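Side-chain contacts in M32 carboxypeptidase (Pyrococcus furiosus, PDB 1KA2), which removes amino acids one by one from the C-terminus of peptides with broad specificity, as a homodimeric cobalt-dependent metallocarboxypeptidase of family M32: residues E8-I13 against R84-V89; N68-A73 against R88-S93; N80-G85 against D281-F286. All coordinates share one frame; numbering follows the deposited sequence.

Contact 1: E8-I13 against R84-V89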
# COMPACT_ATOMS: atom_id res chain seq x y z
N GLU A 8 29.62 13.77 12.83
CA GLU A 8 29.85 13.23 11.50
C GLU A 8 29.62 11.72 11.42
O GLU A 8 29.05 11.24 10.44
CB GLU A 8 31.27 13.56 11.07
CG GLU A 8 31.65 13.08 9.68
CD GLU A 8 30.66 13.51 8.63
OE1 GLU A 8 30.10 14.63 8.76
OE2 GLU A 8 30.45 12.75 7.67
N THR A 9 30.08 10.97 12.42
CA THR A 9 29.90 9.52 12.42
C THR A 9 28.41 9.21 12.50
O THR A 9 27.92 8.28 11.87
CB THR A 9 30.64 8.84 13.60
OG1 THR A 9 32.05 8.87 13.36
CG2 THR A 9 30.19 7.39 13.77
N ILE A 10 27.70 10.02 13.29
CA ILE A 10 26.26 9.86 13.47
C ILE A 10 25.54 10.14 12.14
O ILE A 10 24.60 9.43 11.78
CB ILE A 10 25.74 10.83 14.56
CG1 ILE A 10 26.38 10.49 15.91
CG2 ILE A 10 24.23 10.74 14.66
CD1 ILE A 10 25.93 9.19 16.53
N LYS A 11 25.98 11.16 11.39
CA LYS A 11 25.34 11.48 10.11
C LYS A 11 25.56 10.38 9.08
O LYS A 11 24.66 10.08 8.30
CB LYS A 11 25.90 12.78 9.52
CG LYS A 11 25.59 14.06 10.26
CD LYS A 11 26.21 15.22 9.46
CE LYS A 11 26.34 16.49 10.28
NZ LYS A 11 27.09 17.52 9.50
N GLN A 12 26.76 9.80 9.06
CA GLN A 12 27.05 8.74 8.10
C GLN A 12 26.11 7.58 8.38
O GLN A 12 25.64 6.90 7.47
CB GLN A 12 28.49 8.24 8.23
CG GLN A 12 29.57 9.32 8.19
CD GLN A 12 30.97 8.71 8.10
OE1 GLN A 12 31.40 8.29 7.03
NE2 GLN A 12 31.66 8.65 9.24
N ILE A 13 25.84 7.35 9.65
CA ILE A 13 24.95 6.28 10.06
C ILE A 13 23.53 6.55 9.60
O ILE A 13 22.90 5.69 8.98
CB ILE A 13 24.98 6.10 11.60
CG1 ILE A 13 26.32 5.51 12.03
CG2 ILE A 13 23.82 5.23 12.05
CD1 ILE A 13 26.51 5.41 13.53
N ARG A 84 23.15 9.79 20.94
CA ARG A 84 23.42 8.64 21.79
C ARG A 84 22.26 7.66 21.65
O ARG A 84 22.47 6.45 21.60
CB ARG A 84 23.54 9.09 23.24
CG ARG A 84 24.28 8.10 24.14
CD ARG A 84 24.21 8.56 25.59
NE ARG A 84 24.59 9.97 25.72
CZ ARG A 84 24.37 10.71 26.80
NH1 ARG A 84 23.76 10.18 27.86
NH2 ARG A 84 24.73 11.98 26.82
N GLY A 85 21.05 8.20 21.58
CA GLY A 85 19.87 7.37 21.45
C GLY A 85 19.97 6.54 20.19
O GLY A 85 19.56 5.37 20.17
N ILE A 86 20.52 7.14 19.15
CA ILE A 86 20.69 6.47 17.87
C ILE A 86 21.51 5.21 18.07
O ILE A 86 21.11 4.12 17.62
CB ILE A 86 21.43 7.38 16.86
CG1 ILE A 86 20.62 8.65 16.62
CG2 ILE A 86 21.64 6.65 15.54
CD1 ILE A 86 21.32 9.64 15.75
N VAL A 87 22.64 5.35 18.75
CA VAL A 87 23.54 4.23 19.01
C VAL A 87 22.92 3.17 19.92
O VAL A 87 22.97 1.98 19.60
CB VAL A 87 24.86 4.73 19.63
CG1 VAL A 87 25.80 3.55 19.88
CG2 VAL A 87 25.52 5.75 18.71
N ARG A 88 22.33 3.58 21.04
CA ARG A 88 21.74 2.60 21.94
C ARG A 88 20.76 1.73 21.17
O ARG A 88 20.84 0.50 21.21
CB ARG A 88 20.99 3.28 23.10
CG ARG A 88 20.66 2.32 24.24
CD ARG A 88 19.63 2.87 25.22
NE ARG A 88 18.25 2.59 24.84
CZ ARG A 88 17.51 3.35 24.03
NH1 ARG A 88 18.01 4.47 23.52
NH2 ARG A 88 16.26 3.01 23.75
N VAL A 89 19.84 2.38 20.46
CA VAL A 89 18.83 1.69 19.68
C VAL A 89 19.44 0.78 18.62
O VAL A 89 19.10 -0.41 18.53
CB VAL A 89 17.87 2.70 19.01
CG1 VAL A 89 16.96 2.00 18.00
CG2 VAL A 89 17.04 3.40 20.07

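Contact 2: N68-A73 against R88-S93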
# COMPACT_ATOMS: atom_id res chain seq x y z
N ASN A 68 30.35 -1.43 11.68
CA ASN A 68 31.60 -0.72 12.03
C ASN A 68 31.30 0.70 12.51
O ASN A 68 31.86 1.16 13.50
CB ASN A 68 32.57 -0.66 10.83
CG ASN A 68 33.23 -2.01 10.52
OD1 ASN A 68 33.42 -2.85 11.41
ND2 ASN A 68 33.62 -2.20 9.26
N LEU A 69 30.42 1.40 11.80
CA LEU A 69 30.04 2.76 12.15
C LEU A 69 29.42 2.86 13.54
O LEU A 69 29.76 3.76 14.32
CB LEU A 69 29.07 3.33 11.11
CG LEU A 69 29.69 3.78 9.78
CD1 LEU A 69 28.61 4.38 8.89
CD2 LEU A 69 30.78 4.80 10.05
N VAL A 70 28.51 1.95 13.84
CA VAL A 70 27.84 1.93 15.14
C VAL A 70 28.85 1.67 16.25
O VAL A 70 28.80 2.30 17.31
CB VAL A 70 26.73 0.84 15.19
CG1 VAL A 70 26.18 0.70 16.61
CG2 VAL A 70 25.60 1.20 14.23
N GLU A 71 29.76 0.74 16.02
CA GLU A 71 30.78 0.44 17.01
C GLU A 71 31.62 1.68 17.24
O GLU A 71 31.86 2.08 18.39
CB GLU A 71 31.67 -0.72 16.55
CG GLU A 71 31.30 -2.06 17.15
CD GLU A 71 31.34 -2.03 18.67
OE1 GLU A 71 32.42 -1.70 19.22
OE2 GLU A 71 30.32 -2.34 19.31
N LYS A 72 32.07 2.29 16.15
CA LYS A 72 32.88 3.49 16.21
C LYS A 72 32.21 4.60 17.01
O LYS A 72 32.79 5.14 17.96
CB LYS A 72 33.17 3.99 14.79
CG LYS A 72 34.06 5.23 14.73
CD LYS A 72 34.19 5.73 13.30
CE LYS A 72 35.13 6.92 13.21
NZ LYS A 72 36.53 6.55 13.58
N ALA A 73 30.98 4.94 16.64
CA ALA A 73 30.23 5.99 17.33
C ALA A 73 30.04 5.65 18.80
O ALA A 73 30.06 6.53 19.66
CB ALA A 73 28.87 6.19 16.66
N ARG A 88 22.33 3.58 21.04
CA ARG A 88 21.74 2.60 21.94
C ARG A 88 20.76 1.73 21.17
O ARG A 88 20.84 0.50 21.21
CB ARG A 88 20.99 3.28 23.10
CG ARG A 88 20.66 2.32 24.24
CD ARG A 88 19.63 2.87 25.22
NE ARG A 88 18.25 2.59 24.84
CZ ARG A 88 17.51 3.35 24.03
NH1 ARG A 88 18.01 4.47 23.52
NH2 ARG A 88 16.26 3.01 23.75
N VAL A 89 19.84 2.38 20.46
CA VAL A 89 18.83 1.69 19.68
C VAL A 89 19.44 0.78 18.62
O VAL A 89 19.10 -0.41 18.53
CB VAL A 89 17.87 2.70 19.01
CG1 VAL A 89 16.96 2.00 18.00
CG2 VAL A 89 17.04 3.40 20.07
N LEU A 90 20.34 1.32 17.81
CA LEU A 90 20.96 0.52 16.76
C LEU A 90 21.85 -0.58 17.32
O LEU A 90 21.96 -1.65 16.73
CB LEU A 90 21.74 1.42 15.79
CG LEU A 90 20.86 2.31 14.89
CD1 LEU A 90 21.74 3.18 14.02
CD2 LEU A 90 19.96 1.43 14.02
N ASP A 91 22.48 -0.33 18.47
CA ASP A 91 23.34 -1.36 19.05
C ASP A 91 22.48 -2.55 19.47
O ASP A 91 22.85 -3.70 19.24
CB ASP A 91 24.12 -0.82 20.25
CG ASP A 91 25.10 -1.84 20.82
OD1 ASP A 91 24.99 -2.18 22.01
OD2 ASP A 91 25.98 -2.32 20.05
N ARG A 92 21.32 -2.27 20.05
CA ARG A 92 20.40 -3.33 20.47
C ARG A 92 19.89 -4.14 19.27
O ARG A 92 19.72 -5.36 19.36
CB ARG A 92 19.23 -2.72 21.23
CG ARG A 92 18.14 -3.71 21.62
CD ARG A 92 16.97 -2.99 22.29
NE ARG A 92 15.74 -3.77 22.24
CZ ARG A 92 15.43 -4.77 23.07
NH1 ARG A 92 16.26 -5.12 24.05
NH2 ARG A 92 14.29 -5.42 22.90
N SER A 93 19.64 -3.46 18.15
CA SER A 93 19.15 -4.14 16.96
C SER A 93 20.20 -5.04 16.33
O SER A 93 19.93 -6.20 16.03
CB SER A 93 18.68 -3.13 15.91
OG SER A 93 17.56 -2.40 16.36

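Contact 3: N80-G85 against D281-F286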
# COMPACT_ATOMS: atom_id res chain seq x y z
N ASN A 80 25.58 14.05 22.08
CA ASN A 80 24.43 14.47 22.88
C ASN A 80 23.50 13.27 23.09
O ASN A 80 23.74 12.19 22.57
CB ASN A 80 23.67 15.60 22.18
CG ASN A 80 23.25 15.25 20.76
OD1 ASN A 80 22.57 14.26 20.53
ND2 ASN A 80 23.67 16.06 19.80
N GLU A 81 22.42 13.48 23.85
CA GLU A 81 21.47 12.42 24.14
C GLU A 81 20.82 11.82 22.89
O GLU A 81 20.65 10.60 22.78
CB GLU A 81 20.39 12.95 25.09
CG GLU A 81 19.60 14.13 24.54
CD GLU A 81 19.57 15.30 25.49
OE1 GLU A 81 19.06 15.13 26.63
OE2 GLU A 81 20.04 16.39 25.11
N TYR A 82 20.47 12.68 21.94
CA TYR A 82 19.84 12.23 20.70
C TYR A 82 20.74 11.30 19.90
O TYR A 82 20.36 10.18 19.57
CB TYR A 82 19.45 13.44 19.85
CG TYR A 82 18.63 14.46 20.62
CD1 TYR A 82 19.22 15.59 21.17
CD2 TYR A 82 17.27 14.26 20.82
CE1 TYR A 82 18.47 16.51 21.91
CE2 TYR A 82 16.51 15.17 21.56
CZ TYR A 82 17.12 16.29 22.09
OH TYR A 82 16.37 17.18 22.82
N GLU A 83 21.94 11.78 19.58
CA GLU A 83 22.90 10.97 18.83
C GLU A 83 23.20 9.70 19.61
O GLU A 83 23.48 8.65 19.03
CB GLU A 83 24.19 11.75 18.61
CG GLU A 83 24.00 13.14 18.04
CD GLU A 83 25.29 13.94 18.02
OE1 GLU A 83 25.89 14.12 19.10
OE2 GLU A 83 25.71 14.38 16.93
N ARG A 84 23.15 9.79 20.94
CA ARG A 84 23.42 8.64 21.79
C ARG A 84 22.26 7.66 21.65
O ARG A 84 22.47 6.45 21.60
CB ARG A 84 23.54 9.09 23.24
CG ARG A 84 24.28 8.10 24.14
CD ARG A 84 24.21 8.56 25.59
NE ARG A 84 24.59 9.97 25.72
CZ ARG A 84 24.37 10.71 26.80
NH1 ARG A 84 23.76 10.18 27.86
NH2 ARG A 84 24.73 11.98 26.82
N GLY A 85 21.05 8.20 21.58
CA GLY A 85 19.87 7.37 21.45
C GLY A 85 19.97 6.54 20.19
O GLY A 85 19.56 5.37 20.17
N ASP A 281 8.56 13.51 17.39
CA ASP A 281 9.35 14.71 17.09
C ASP A 281 9.88 14.63 15.65
O ASP A 281 10.71 13.78 15.35
CB ASP A 281 10.51 14.80 18.07
CG ASP A 281 11.17 16.16 18.07
OD1 ASP A 281 11.43 16.70 16.98
OD2 ASP A 281 11.46 16.69 19.17
N GLU A 282 9.41 15.52 14.78
CA GLU A 282 9.85 15.50 13.38
C GLU A 282 11.34 15.73 13.12
O GLU A 282 11.81 15.52 12.01
CB GLU A 282 9.04 16.49 12.55
CG GLU A 282 7.54 16.22 12.55
CD GLU A 282 6.80 16.99 11.47
OE1 GLU A 282 7.27 18.08 11.08
OE2 GLU A 282 5.75 16.50 11.01
N ARG A 283 12.09 16.16 14.13
CA ARG A 283 13.51 16.33 13.91
C ARG A 283 14.18 14.95 13.88
O ARG A 283 15.34 14.83 13.52
CB ARG A 283 14.13 17.18 15.03
CG ARG A 283 13.54 18.58 15.13
CD ARG A 283 14.05 19.30 16.37
NE ARG A 283 13.61 18.62 17.58
CZ ARG A 283 14.08 18.89 18.79
NH1 ARG A 283 15.00 19.82 18.95
NH2 ARG A 283 13.63 18.22 19.84
N PHE A 284 13.42 13.92 14.26
CA PHE A 284 13.91 12.53 14.29
C PHE A 284 13.44 11.71 13.07
O PHE A 284 13.70 10.50 12.96
CB PHE A 284 13.43 11.82 15.57
CG PHE A 284 13.77 12.54 16.86
CD1 PHE A 284 14.74 13.55 16.89
CD2 PHE A 284 13.12 12.21 18.05
CE1 PHE A 284 15.05 14.21 18.08
CE2 PHE A 284 13.44 12.86 19.25
CZ PHE A 284 14.40 13.86 19.26
N MET A 285 12.73 12.37 12.15
CA MET A 285 12.21 11.71 10.95
C MET A 285 13.31 10.94 10.21
O MET A 285 14.40 11.46 9.99
CB MET A 285 11.58 12.76 10.03
CG MET A 285 10.55 12.24 9.05
SD MET A 285 9.89 13.55 8.00
CE MET A 285 8.64 14.25 9.07
N PHE A 286 13.01 9.69 9.83
CA PHE A 286 13.97 8.83 9.12
C PHE A 286 15.06 8.21 10.01
O PHE A 286 15.95 7.51 9.51
CB PHE A 286 14.66 9.61 7.99
CG PHE A 286 13.71 10.37 7.14
CD1 PHE A 286 13.77 11.75 7.09
CD2 PHE A 286 12.74 9.70 6.40
CE1 PHE A 286 12.85 12.48 6.32
CE2 PHE A 286 11.82 10.41 5.63
CZ PHE A 286 11.88 11.80 5.59

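Contact 1: E8-I13 against R84-V89
Ile-10 and Ile-86 make the closest approach here, methyl against methyl: CG2 of Ile-10 lies 3.3 Å from CD1 of Ile-86, tighter than ordinary van der Waals contact. The two isoleucines meet at a slant. Ile-86 points toward segment 8-13, and its extended chain (chi2 175°) carries CD1 outward into the Ile-10 branch. In Ile-10 the CB leaves the helix alongside segment 84-89 rather than straight at it, and the branches beyond make the approach: a folded second torsion (chi2 -70°) keeps CD1 on the same side as CG2, so both methyls face helix 81-99. That lets one isoleucine serve two partners, CG2 for Ile-86 and CD1 for Val-87, whose CG2 it meets at 4.1 Å with the side chains roughly perpendicular. One turn further on, Ile-13 adds a looser touch, its CG2 standing 4.4 Å from CG2 of Ile-86.

This is apolar helix-helix packing, joining the opening turns of helix 8-36, the N-terminal helix of the largely helical M32 peptidase chain, to the early part of helix 81-99, away from the metal site. The segment axes approach to 10.8 Å and cross at 53°, and at that spacing it is side chains, not backbones, that meet.

No hydrogen bond or charge pair spans the two segments. Polar backbone groups are used within each helix instead, as with Ile-13 N to Thr-9 O (3.2 Å) and Val-89 N to Gly-85 O (3.0 Å). All four touching residues are buried; Leu-79 also packs on Ile-10, and Phe-5 on Ile-86.

Contact 2: N68-A73 against R88-S93
Val-70 reaches across to the backbone-proximal part of Leu-90 and Asp-91, splitting its two methyls between them. CG2 stands 4.2 Å from CB of Leu-90, the two side chains meeting at about a right angle, while CG1 faces the start of Asp-91, 4.3 Å from its backbone N. With CG1 trans to the backbone N (chi1 172°), the valine spreads both branches over the neighbouring helix. Because Leu-90 is touched at CB, the rest of its side chain is left to pack elsewhere. The fit is an easy one, with every apolar distance comfortably at or beyond van der Waals contact.

The charged part of the contact is less friendly. Glu-71 starts out pointing away from segment 88-93, but its bent chain brings the carboxylate back until OE2 lies 4.4 Å from OD2 of Asp-91. Two acids this close would be expected to repel each other somewhat, or to raise the proton affinity of one. Lys-74 probably offsets part of this, since its NZ forms a salt bridge with OD1 of Asp-91. Nothing crosses the interface as a hydrogen bond.

The segment axes run 10.1 Å apart with their directions at 132°, an inclined antiparallel pairing of consecutive helices: the chain leaves helix 64-74, turns, and runs back obliquely as helix 81-99. Val-70 also packs on Ile-94 further along helix 81-99. The first turns of helix 8-36 lie against both partners, with Ile-13 touching Leu-69 on one and Leu-90 on the other, which makes this a corner of three helices.

Contact 3: N80-G85 against D281-F286
Tyr-82, in the first turn of helix 81-99, meets Phe-284 of the 3-10 turn 282-284, where a capped helix start abuts an Asx turn. That turn belongs to the loop between helix 261-278, which bears the HEXXH motif, and helix 295-309, which bears the metal ligand Glu-299; the contact itself lies away from the metal site.

The rings meet at their peripheries without stacking, with planes at 50° and centroids 5.5 Å apart. CZ of Phe-284 comes to 3.3 Å from CD2 of Tyr-82, and the neighbouring CE1 follows along the same side of the tyrosine. Tyr-82 has CG opposite its carbonyl carbon (chi1 -52°), a setting that sends the ring out from the helix toward the loop. Cutting Tyr-82 back to alanine is likely to open a gap beside CE1 and CZ of Phe-284 and cost the loop its aromatic partner on the helix. Ile-470 packs on both rings, while Met-285 and Phe-286 pack on Glu-45 and Val-48 of the second subunit.

Each side is braced locally. Asn-80 and Glu-83 form a capping box: Glu-83 N gives to Asn-80 OD1 at 2.7 Å, and Asn-80 N gives to Glu-83 OE1 at 3.0 Å. Within the loop, Asp-281 OD1 accepts from Arg-283 N on its anti side, making the Asx turn, and from NE on its syn side, while OD2 takes NH2 at 2.7 Å, also syn. CB of Asp-281 rests over one face of the Phe-284 ring, toward its rim.

Arg-283 NH2 stands 4.2 Å from Tyr-82 OH with no hydrogen bond between them; its charge is paired with Asp-281 in the same loop. The hydrogen bonds thus lie within each segment, and the contact between them is largely aromatic.

From the N terminus, the chain sets out along helix 8-36, and contact 1 closes a loop of 70 residues by bringing its first turns against helix 81-99. Contact 2 closes a much shorter one, 14 residues between consecutive helices, and ends on the same helix as contact 1. Thr-9 packing on Ala-73 joins these two contacts directly. Contact 3 begins where contact 1 ends, spans 195 residues, and crosses contact 2 in chain order. Helix 81-99 is therefore the common member: its start holds the 281-286 loop, and the following turns hold helices 8-36 and 64-74. Ile-10 bridges contacts 1 and 3, its CD1 against Glu-83 O.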